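Glutamate--tRNA ligase (Elizabethkingia anophelis, PDB 6B1Z) probably catalyses the ATP-dependent attachment of glutamate to tRNA(Glu), supplying charged tRNA for protein synthesis. Local coordinates at residues H413-F418 against R502-A506; K322-S326 against W353-Y358. All blocks are in the same frame, centred on the assembly; numbering follows the deposited sequence.

How the interactions relate
The two interactions illustrate one design at two places in an elongated synthetase: a loop with no regular structure laid along a helix. Both segments of interaction 2 precede those of interaction 1 in the chain. Interaction 2 sets 322-326 against helix 348-361, and the centre of this contact is about 16 Å from the centre of the chain. The centre of interaction 1, where 413-418 meets helix 487-507 near the C-terminus, is about 44 Å from it. The two contact centres are 39 Å apart and their nearest atoms about 22 Å, so they do not touch. Interaction 2 probably lies where the catalytic part passes into the helical, anticodon-binding part; interaction 1 belongs to the distal helical body.

Interaction 1 of 2, residues H413-F418 against R502-A506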
ATOM      1  N   HIS A 413      -1.693  -8.173 -35.473  1.00 28.85           N
ATOM      2  CA  HIS A 413      -1.066  -9.392 -35.980  1.00 33.04           C
ATOM      3  C   HIS A 413      -2.129 -10.302 -36.575  1.00 38.45           C
ATOM      4  O   HIS A 413      -3.178 -10.514 -35.960  1.00 31.37           O
ATOM      5  CB  HIS A 413      -0.323 -10.141 -34.865  1.00 36.31           C
ATOM      6  CG  HIS A 413       0.573  -9.273 -34.038  1.00 42.19           C
ATOM      7  ND1 HIS A 413       1.762  -8.761 -34.514  1.00 50.30           N
ATOM      8  CD2 HIS A 413       0.461  -8.836 -32.761  1.00 41.10           C
ATOM      9  CE1 HIS A 413       2.341  -8.045 -33.568  1.00 40.21           C
ATOM     10  NE2 HIS A 413       1.571  -8.072 -32.493  1.00 48.48           N
ATOM     11  N   ALA A 414      -1.848 -10.861 -37.761  1.00 30.31           N
ATOM     12  CA  ALA A 414      -2.774 -11.807 -38.361  1.00 35.79           C
ATOM     13  C   ALA A 414      -2.694 -13.161 -37.657  1.00 33.04           C
ATOM     14  O   ALA A 414      -1.642 -13.538 -37.134  1.00 37.34           O
ATOM     15  CB  ALA A 414      -2.467 -11.985 -39.846  1.00 35.83           C
ATOM     16  N   PRO A 415      -3.793 -13.915 -37.627  1.00 37.04           N
ATOM     17  CA  PRO A 415      -3.733 -15.264 -37.058  1.00 46.04           C
ATOM     18  C   PRO A 415      -2.892 -16.184 -37.931  1.00 42.70           C
ATOM     19  O   PRO A 415      -2.962 -16.141 -39.162  1.00 47.45           O
ATOM     20  CB  PRO A 415      -5.202 -15.713 -37.028  1.00 46.52           C
ATOM     21  CG  PRO A 415      -6.015 -14.480 -37.328  1.00 50.26           C
ATOM     22  CD  PRO A 415      -5.135 -13.591 -38.140  1.00 41.22           C
ATOM     23  N   GLU A 416      -2.089 -17.021 -37.276  1.00 51.86           N
ATOM     24  CA  GLU A 416      -1.279 -18.007 -37.981  1.00 62.87           C
ATOM     25  C   GLU A 416      -1.959 -19.371 -38.042  1.00 74.34           C
ATOM     26  O   GLU A 416      -1.828 -20.082 -39.044  1.00 76.99           O
ATOM     27  CB  GLU A 416       0.094 -18.122 -37.314  1.00 62.04           C
ATOM     28  CG  GLU A 416       0.921 -16.852 -37.430  1.00 66.36           C
ATOM     29  CD  GLU A 416       2.133 -16.852 -36.523  1.00 76.01           C
ATOM     30  OE1 GLU A 416       2.367 -17.868 -35.835  1.00 80.66           O
ATOM     31  OE2 GLU A 416       2.850 -15.829 -36.497  1.00 79.75           O
ATOM     32  N   SER A 417      -2.687 -19.741 -36.995  1.00 77.58           N
ATOM     33  CA  SER A 417      -3.487 -20.959 -36.946  1.00 73.41           C
ATOM     34  C   SER A 417      -4.945 -20.601 -36.668  1.00 69.32           C
ATOM     35  O   SER A 417      -5.321 -19.429 -36.603  1.00 68.38           O
ATOM     36  CB  SER A 417      -2.952 -21.921 -35.883  1.00 67.06           C
ATOM     37  OG  SER A 417      -2.899 -21.294 -34.613  1.00 63.83           O
ATOM     38  N   PHE A 418      -5.770 -21.632 -36.504  1.00 63.58           N
ATOM     39  CA  PHE A 418      -7.176 -21.446 -36.178  1.00 57.27           C
ATOM     40  C   PHE A 418      -7.598 -22.504 -35.173  1.00 66.19           C
ATOM     41  O   PHE A 418      -7.341 -23.694 -35.377  1.00 76.49           O
ATOM     42  CB  PHE A 418      -8.058 -21.524 -37.430  1.00 52.90           C
ATOM     43  CG  PHE A 418      -7.704 -20.521 -38.492  1.00 55.98           C
ATOM     44  CD1 PHE A 418      -8.163 -19.216 -38.413  1.00 49.87           C
ATOM     45  CD2 PHE A 418      -6.923 -20.886 -39.577  1.00 56.35           C
ATOM     46  CE1 PHE A 418      -7.845 -18.289 -39.394  1.00 46.45           C
ATOM     47  CE2 PHE A 418      -6.604 -19.968 -40.561  1.00 53.01           C
ATOM     48  CZ  PHE A 418      -7.064 -18.666 -40.470  1.00 54.57           C
ATOM     49  N   ARG A 502      -6.605 -11.761 -44.537  1.00 43.28           N
ATOM     50  CA  ARG A 502      -6.915 -12.772 -43.529  1.00 41.61           C
ATOM     51  C   ARG A 502      -8.027 -13.702 -43.994  1.00 44.80           C
ATOM     52  O   ARG A 502      -8.010 -14.899 -43.687  1.00 45.02           O
ATOM     53  CB  ARG A 502      -7.295 -12.107 -42.208  1.00 40.77           C
ATOM     54  CG  ARG A 502      -6.153 -11.356 -41.568  1.00 36.91           C
ATOM     55  CD  ARG A 502      -6.540 -10.824 -40.202  1.00 34.26           C
ATOM     56  NE  ARG A 502      -5.543  -9.871 -39.734  1.00 32.73           N
ATOM     57  CZ  ARG A 502      -5.537  -9.324 -38.523  1.00 30.32           C
ATOM     58  NH1 ARG A 502      -6.479  -9.642 -37.645  1.00 29.17           N
ATOM     59  NH2 ARG A 502      -4.582  -8.457 -38.198  1.00 35.16           N
ATOM     60  N   ILE A 503      -9.012 -13.167 -44.720  1.00 45.10           N
ATOM     61  CA  ILE A 503     -10.098 -14.004 -45.222  1.00 46.98           C
ATOM     62  C   ILE A 503      -9.552 -15.032 -46.206  1.00 50.98           C
ATOM     63  O   ILE A 503      -9.848 -16.228 -46.110  1.00 54.14           O
ATOM     64  CB  ILE A 503     -11.194 -13.138 -45.869  1.00 49.13           C
ATOM     65  CG1 ILE A 503     -11.942 -12.319 -44.818  1.00 48.71           C
ATOM     66  CG2 ILE A 503     -12.166 -14.005 -46.668  1.00 54.88           C
ATOM     67  CD1 ILE A 503     -12.845 -11.264 -45.426  1.00 48.30           C
ATOM     68  N   ASN A 504      -8.733 -14.576 -47.158  1.00 53.73           N
ATOM     69  CA  ASN A 504      -8.156 -15.489 -48.143  1.00 54.94           C
ATOM     70  C   ASN A 504      -7.241 -16.509 -47.477  1.00 60.41           C
ATOM     71  O   ASN A 504      -7.185 -17.670 -47.895  1.00 56.88           O
ATOM     72  CB  ASN A 504      -7.395 -14.701 -49.211  1.00 54.83           C
ATOM     73  CG  ASN A 504      -8.319 -13.922 -50.131  1.00 60.93           C
ATOM     74  OD1 ASN A 504      -9.412 -14.380 -50.468  1.00 60.58           O
ATOM     75  ND2 ASN A 504      -7.884 -12.736 -50.539  1.00 60.87           N
ATOM     76  N   LYS A 505      -6.517 -16.090 -46.436  1.00 54.10           N
ATOM     77  CA  LYS A 505      -5.687 -17.025 -45.686  1.00 50.78           C
ATOM     78  C   LYS A 505      -6.542 -18.093 -45.015  1.00 59.89           C
ATOM     79  O   LYS A 505      -6.179 -19.276 -45.004  1.00 62.59           O
ATOM     80  CB  LYS A 505      -4.849 -16.258 -44.660  1.00 60.64           C
ATOM     81  CG  LYS A 505      -4.463 -17.040 -43.414  1.00 70.68           C
ATOM     82  CD  LYS A 505      -3.283 -17.964 -43.652  1.00 77.18           C
ATOM     83  CE  LYS A 505      -2.823 -18.592 -42.343  1.00 77.84           C
ATOM     84  NZ  LYS A 505      -1.653 -19.491 -42.527  1.00 80.03           N
ATOM     85  N   ALA A 506      -7.696 -17.699 -44.468  1.00 55.25           N
ATOM     86  CA  ALA A 506      -8.585 -18.672 -43.841  1.00 52.28           C
ATOM     87  C   ALA A 506      -9.245 -19.570 -44.881  1.00 54.70           C
ATOM     88  O   ALA A 506      -9.458 -20.762 -44.630  1.00 57.14           O
ATOM     89  CB  ALA A 506      -9.639 -17.955 -42.998  1.00 50.70           C
TER
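Arg-502 lies flat against the backbone of His-413 and Ala-414, with Ala-414 CA 3.5 Å above the guanidinium plane and displaced toward its rim. The carbonyl of His-413 sits over that face as well; its O comes within 3.3 Å of Arg-502 NH2, but the angle is too poor for a hydrogen bond. Farther back along the same side chain, Pro-415 crosses at about a right angle, its CD 3.7 Å from Arg-502 CD. A chain extended from CG to NE (chi2 -175°, chi3 -168°) carries the guanidinium past the proline to the backbone beyond.

One helical turn later the contact becomes apolar. Phe-418 brings CZ to 3.7 Å from Ala-506 CB, while Lys-505 CG approaches the edge of the ring. Lys-505 then bends at chi2 (80°) and passes the carbonyls of the loop; its NZ stays 3.5 Å from Glu-416 O, without a hydrogen bond.

The second shell fixes these groups. Arg-502 NE forms a salt bridge with Glu-498, one turn earlier on helix 487-507, and NH1 donates to the carbonyls of Leu-478 and Phe-410. Phe-418 also packs on Leu-476 and Ala-506 on Ser-477, both of helix 467-479, and His-413 NE2 is joined to the hydroxyl of Tyr-405.

Thus, in the all-helical anticodon-binding region, the loop between helices 401-406 and 420-425 packs on helix 487-507 near the surface. Polar bonds to residues beyond the pair should keep the arginine's buried charge neutralised; the contact itself is chiefly van der Waals.

Interaction 2 of 2, residues K322-S326 against W353-Y358; sequences KEIVS and WFNQQY
Ile-324 supplies the apolar centre of this contact, pushing CD1 among four side chains of helix 348-361. The methyl lies 3.6 Å from Phe-354 CD1 and 3.9 Å from Tyr-358 CE1, and it also reaches Trp-353 CZ3 and Gln-357 CB. Ile-324 CG1 stands beside the backbone N (chi1 -61°), and a second bend, chi2 -72°, turns CD1 to the helix, while CG2 rests near the tyrosine hydroxyl end.

Face contacts within the helix shape the surface that receives it. Trp-353 places CZ3 over the centre of the Phe-354 ring, 3.7 Å above its plane, and the indole in turn is covered at its centre by Gln-357 CG.

Polar groups flank this patch. The Glu-323 side chain crosses the tryptophan at about a right angle, its OE1 resting obliquely 3.6 Å from Trp-353 CH2, with carboxylate and ring planes 20° apart. Lys-350 links the two residues, forming a salt bridge with Glu-323 OE2 and a cation-pi interaction with Trp-353. Glu-323 O lies in plane at the edge of the Phe-354 ring, near CE1, and accepts a hydrogen bond from Asn-309 ND2. Tyr-358 OH comes within 3.0 Å of Val-325 O, but at a poor angle; its hydrogen bond is to Asn-309 OD1, which also receives Val-325 N. Asn-309, on helix 304-312, thus positions both sides.

Ser-326 is the N-cap of helix 327-333: its side chain caps a backbone N at the helix start, and its own N bonds to Glu-329 OE1, consistent with a capping box. The loop leading into that helix packs against helix 348-361, linking the catalytic part to the start of the anticodon-binding part, probably within the stem-contact region of the glutamyl-tRNA synthetase fold.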
ATOM      1  N   LYS A 322     -21.473   4.326  -0.587  1.00 34.09           N
ATOM      2  CA  LYS A 322     -20.944   4.619  -1.911  1.00 30.64           C
ATOM      3  C   LYS A 322     -19.490   4.162  -1.970  1.00 33.16           C
ATOM      4  O   LYS A 322     -18.644   4.675  -1.227  1.00 39.68           O
ATOM      5  CB  LYS A 322     -21.059   6.111  -2.211  1.00 42.29           C
ATOM      6  CG  LYS A 322     -20.660   6.509  -3.619  1.00 47.72           C
ATOM      7  CD  LYS A 322     -20.840   8.006  -3.817  1.00 53.81           C
ATOM      8  CE  LYS A 322     -20.305   8.460  -5.162  1.00 60.94           C
ATOM      9  NZ  LYS A 322     -20.241   9.947  -5.236  1.00 68.02           N
ATOM     10  N   GLU A 323     -19.201   3.204  -2.852  1.00 28.00           N
ATOM     11  CA  GLU A 323     -17.874   2.587  -2.862  1.00 24.63           C
ATOM     12  C   GLU A 323     -16.847   3.422  -3.613  1.00 24.32           C
ATOM     13  O   GLU A 323     -15.679   3.480  -3.214  1.00 23.56           O
ATOM     14  CB  GLU A 323     -17.941   1.210  -3.498  1.00 30.01           C
ATOM     15  CG  GLU A 323     -18.655   0.176  -2.700  1.00 41.30           C
ATOM     16  CD  GLU A 323     -18.356  -1.195  -3.236  1.00 40.63           C
ATOM     17  OE1 GLU A 323     -19.053  -1.638  -4.173  1.00 43.26           O
ATOM     18  OE2 GLU A 323     -17.393  -1.803  -2.743  1.00 42.79           O
ATOM     19  N   ILE A 324     -17.244   4.023  -4.729  1.00 25.47           N
ATOM     20  CA  ILE A 324     -16.332   4.797  -5.562  1.00 21.21           C
ATOM     21  C   ILE A 324     -16.362   6.234  -5.056  1.00 25.68           C
ATOM     22  O   ILE A 324     -17.397   6.903  -5.123  1.00 28.96           O
ATOM     23  CB  ILE A 324     -16.722   4.721  -7.042  1.00 23.49           C
ATOM     24  CG1 ILE A 324     -16.672   3.273  -7.533  1.00 31.41           C
ATOM     25  CG2 ILE A 324     -15.816   5.614  -7.869  1.00 25.16           C
ATOM     26  CD1 ILE A 324     -15.269   2.723  -7.670  1.00 24.94           C
ATOM     27  N   VAL A 325     -15.232   6.702  -4.536  1.00 22.70           N
ATOM     28  CA  VAL A 325     -15.128   8.049  -3.983  1.00 24.00           C
ATOM     29  C   VAL A 325     -13.760   8.621  -4.328  1.00 20.85           C
ATOM     30  O   VAL A 325     -12.744   7.916  -4.297  1.00 19.41           O
ATOM     31  CB  VAL A 325     -15.356   8.081  -2.456  1.00 24.73           C
ATOM     32  CG1 VAL A 325     -16.855   8.133  -2.139  1.00 29.57           C
ATOM     33  CG2 VAL A 325     -14.696   6.895  -1.788  1.00 22.09           C
ATOM     34  N   SER A 326     -13.745   9.909  -4.645  1.00 22.28           N
ATOM     35  CA  SER A 326     -12.526  10.663  -4.874  1.00 19.58           C
ATOM     36  C   SER A 326     -11.869  11.032  -3.545  1.00 21.33           C
ATOM     37  O   SER A 326     -12.475  10.946  -2.475  1.00 20.84           O
ATOM     38  CB  SER A 326     -12.840  11.945  -5.639  1.00 21.41           C
ATOM     39  OG  SER A 326     -13.540  12.854  -4.795  1.00 24.01           O
ATOM     40  N   TRP A 353     -11.160  -4.855  -9.299  1.00 15.68           N
ATOM     41  CA  TRP A 353     -12.457  -4.261  -9.628  1.00 15.25           C
ATOM     42  C   TRP A 353     -12.385  -2.742  -9.562  1.00 18.03           C
ATOM     43  O   TRP A 353     -12.871  -2.057 -10.464  1.00 15.21           O
ATOM     44  CB  TRP A 353     -13.540  -4.786  -8.687  1.00 16.58           C
ATOM     45  CG  TRP A 353     -14.905  -4.141  -8.860  1.00 19.07           C
ATOM     46  CD1 TRP A 353     -15.895  -4.528  -9.728  1.00 19.05           C
ATOM     47  CD2 TRP A 353     -15.435  -3.027  -8.119  1.00 17.91           C
ATOM     48  NE1 TRP A 353     -17.012  -3.729  -9.564  1.00 21.23           N
ATOM     49  CE2 TRP A 353     -16.751  -2.798  -8.589  1.00 19.38           C
ATOM     50  CE3 TRP A 353     -14.925  -2.198  -7.111  1.00 20.82           C
ATOM     51  CZ2 TRP A 353     -17.560  -1.775  -8.088  1.00 19.72           C
ATOM     52  CZ3 TRP A 353     -15.737  -1.180  -6.608  1.00 24.45           C
ATOM     53  CH2 TRP A 353     -17.039  -0.982  -7.098  1.00 22.31           C
ATOM     54  N   PHE A 354     -11.780  -2.201  -8.497  1.00 16.07           N
ATOM     55  CA  PHE A 354     -11.588  -0.754  -8.415  1.00 15.84           C
ATOM     56  C   PHE A 354     -10.820  -0.231  -9.624  1.00 16.56           C
ATOM     57  O   PHE A 354     -11.183   0.813 -10.187  1.00 14.66           O
ATOM     58  CB  PHE A 354     -10.853  -0.372  -7.126  1.00 14.82           C
ATOM     59  CG  PHE A 354     -11.762  -0.122  -5.947  1.00 16.08           C
ATOM     60  CD1 PHE A 354     -12.611   0.989  -5.910  1.00 16.54           C
ATOM     61  CD2 PHE A 354     -11.748  -0.978  -4.857  1.00 16.13           C
ATOM     62  CE1 PHE A 354     -13.442   1.221  -4.812  1.00 18.03           C
ATOM     63  CE2 PHE A 354     -12.562  -0.748  -3.755  1.00 16.96           C
ATOM     64  CZ  PHE A 354     -13.411   0.351  -3.723  1.00 18.84           C
ATOM     65  N   ASN A 355      -9.744  -0.920 -10.025  1.00 13.52           N
ATOM     66  CA  ASN A 355      -8.968  -0.451 -11.173  1.00 13.11           C
ATOM     67  C   ASN A 355      -9.835  -0.418 -12.421  1.00 15.92           C
ATOM     68  O   ASN A 355      -9.811   0.558 -13.182  1.00 15.79           O
ATOM     69  CB  ASN A 355      -7.725  -1.315 -11.419  1.00 14.24           C
ATOM     70  CG  ASN A 355      -6.529  -0.460 -11.879  1.00 16.78           C
ATOM     71  OD1 ASN A 355      -6.163   0.503 -11.202  1.00 17.89           O
ATOM     72  ND2 ASN A 355      -5.972  -0.760 -13.056  1.00 16.06           N
ATOM     73  N   GLN A 356     -10.612  -1.480 -12.639  1.00 14.86           N
ATOM     74  CA  GLN A 356     -11.498  -1.530 -13.797  1.00 16.74           C
ATOM     75  C   GLN A 356     -12.498  -0.380 -13.772  1.00 18.09           C
ATOM     76  O   GLN A 356     -12.754   0.256 -14.803  1.00 19.69           O
ATOM     77  CB  GLN A 356     -12.225  -2.874 -13.825  1.00 19.71           C
ATOM     78  CG  GLN A 356     -13.021  -3.062 -15.088  1.00 24.27           C
ATOM     79  CD  GLN A 356     -13.555  -4.449 -15.186  1.00 27.46           C
ATOM     80  OE1 GLN A 356     -13.022  -5.294 -15.915  1.00 39.68           O
ATOM     81  NE2 GLN A 356     -14.599  -4.717 -14.426  1.00 28.45           N
ATOM     82  N   GLN A 357     -13.095  -0.120 -12.608  1.00 17.62           N
ATOM     83  CA  GLN A 357     -14.083   0.952 -12.505  1.00 19.51           C
ATOM     84  C   GLN A 357     -13.480   2.288 -12.909  1.00 19.64           C
ATOM     85  O   GLN A 357     -14.110   3.066 -13.637  1.00 21.18           O
ATOM     86  CB  GLN A 357     -14.643   1.051 -11.082  1.00 19.73           C
ATOM     87  CG  GLN A 357     -15.377  -0.183 -10.562  1.00 23.27           C
ATOM     88  CD  GLN A 357     -16.348  -0.773 -11.551  1.00 29.95           C
ATOM     89  OE1 GLN A 357     -17.445  -0.254 -11.749  1.00 29.12           O
ATOM     90  NE2 GLN A 357     -15.952  -1.874 -12.181  1.00 47.02           N
ATOM     91  N   TYR A 358     -12.259   2.571 -12.446  1.00 16.15           N
ATOM     92  CA  TYR A 358     -11.628   3.850 -12.760  1.00 15.20           C
ATOM     93  C   TYR A 358     -11.155   3.894 -14.205  1.00 16.49           C
ATOM     94  O   TYR A 358     -11.278   4.935 -14.863  1.00 18.98           O
ATOM     95  CB  TYR A 358     -10.471   4.136 -11.780  1.00 15.73           C
ATOM     96  CG  TYR A 358     -10.919   4.736 -10.457  1.00 17.74           C
ATOM     97  CD1 TYR A 358     -11.385   3.939  -9.416  1.00 14.65           C
ATOM     98  CD2 TYR A 358     -10.893   6.111 -10.259  1.00 18.20           C
ATOM     99  CE1 TYR A 358     -11.806   4.504  -8.209  1.00 16.36           C
ATOM    100  CE2 TYR A 358     -11.303   6.677  -9.074  1.00 17.39           C
ATOM    101  CZ  TYR A 358     -11.748   5.873  -8.049  1.00 17.41           C
ATOM    102  OH  TYR A 358     -12.158   6.465  -6.889  1.00 17.55           O
TER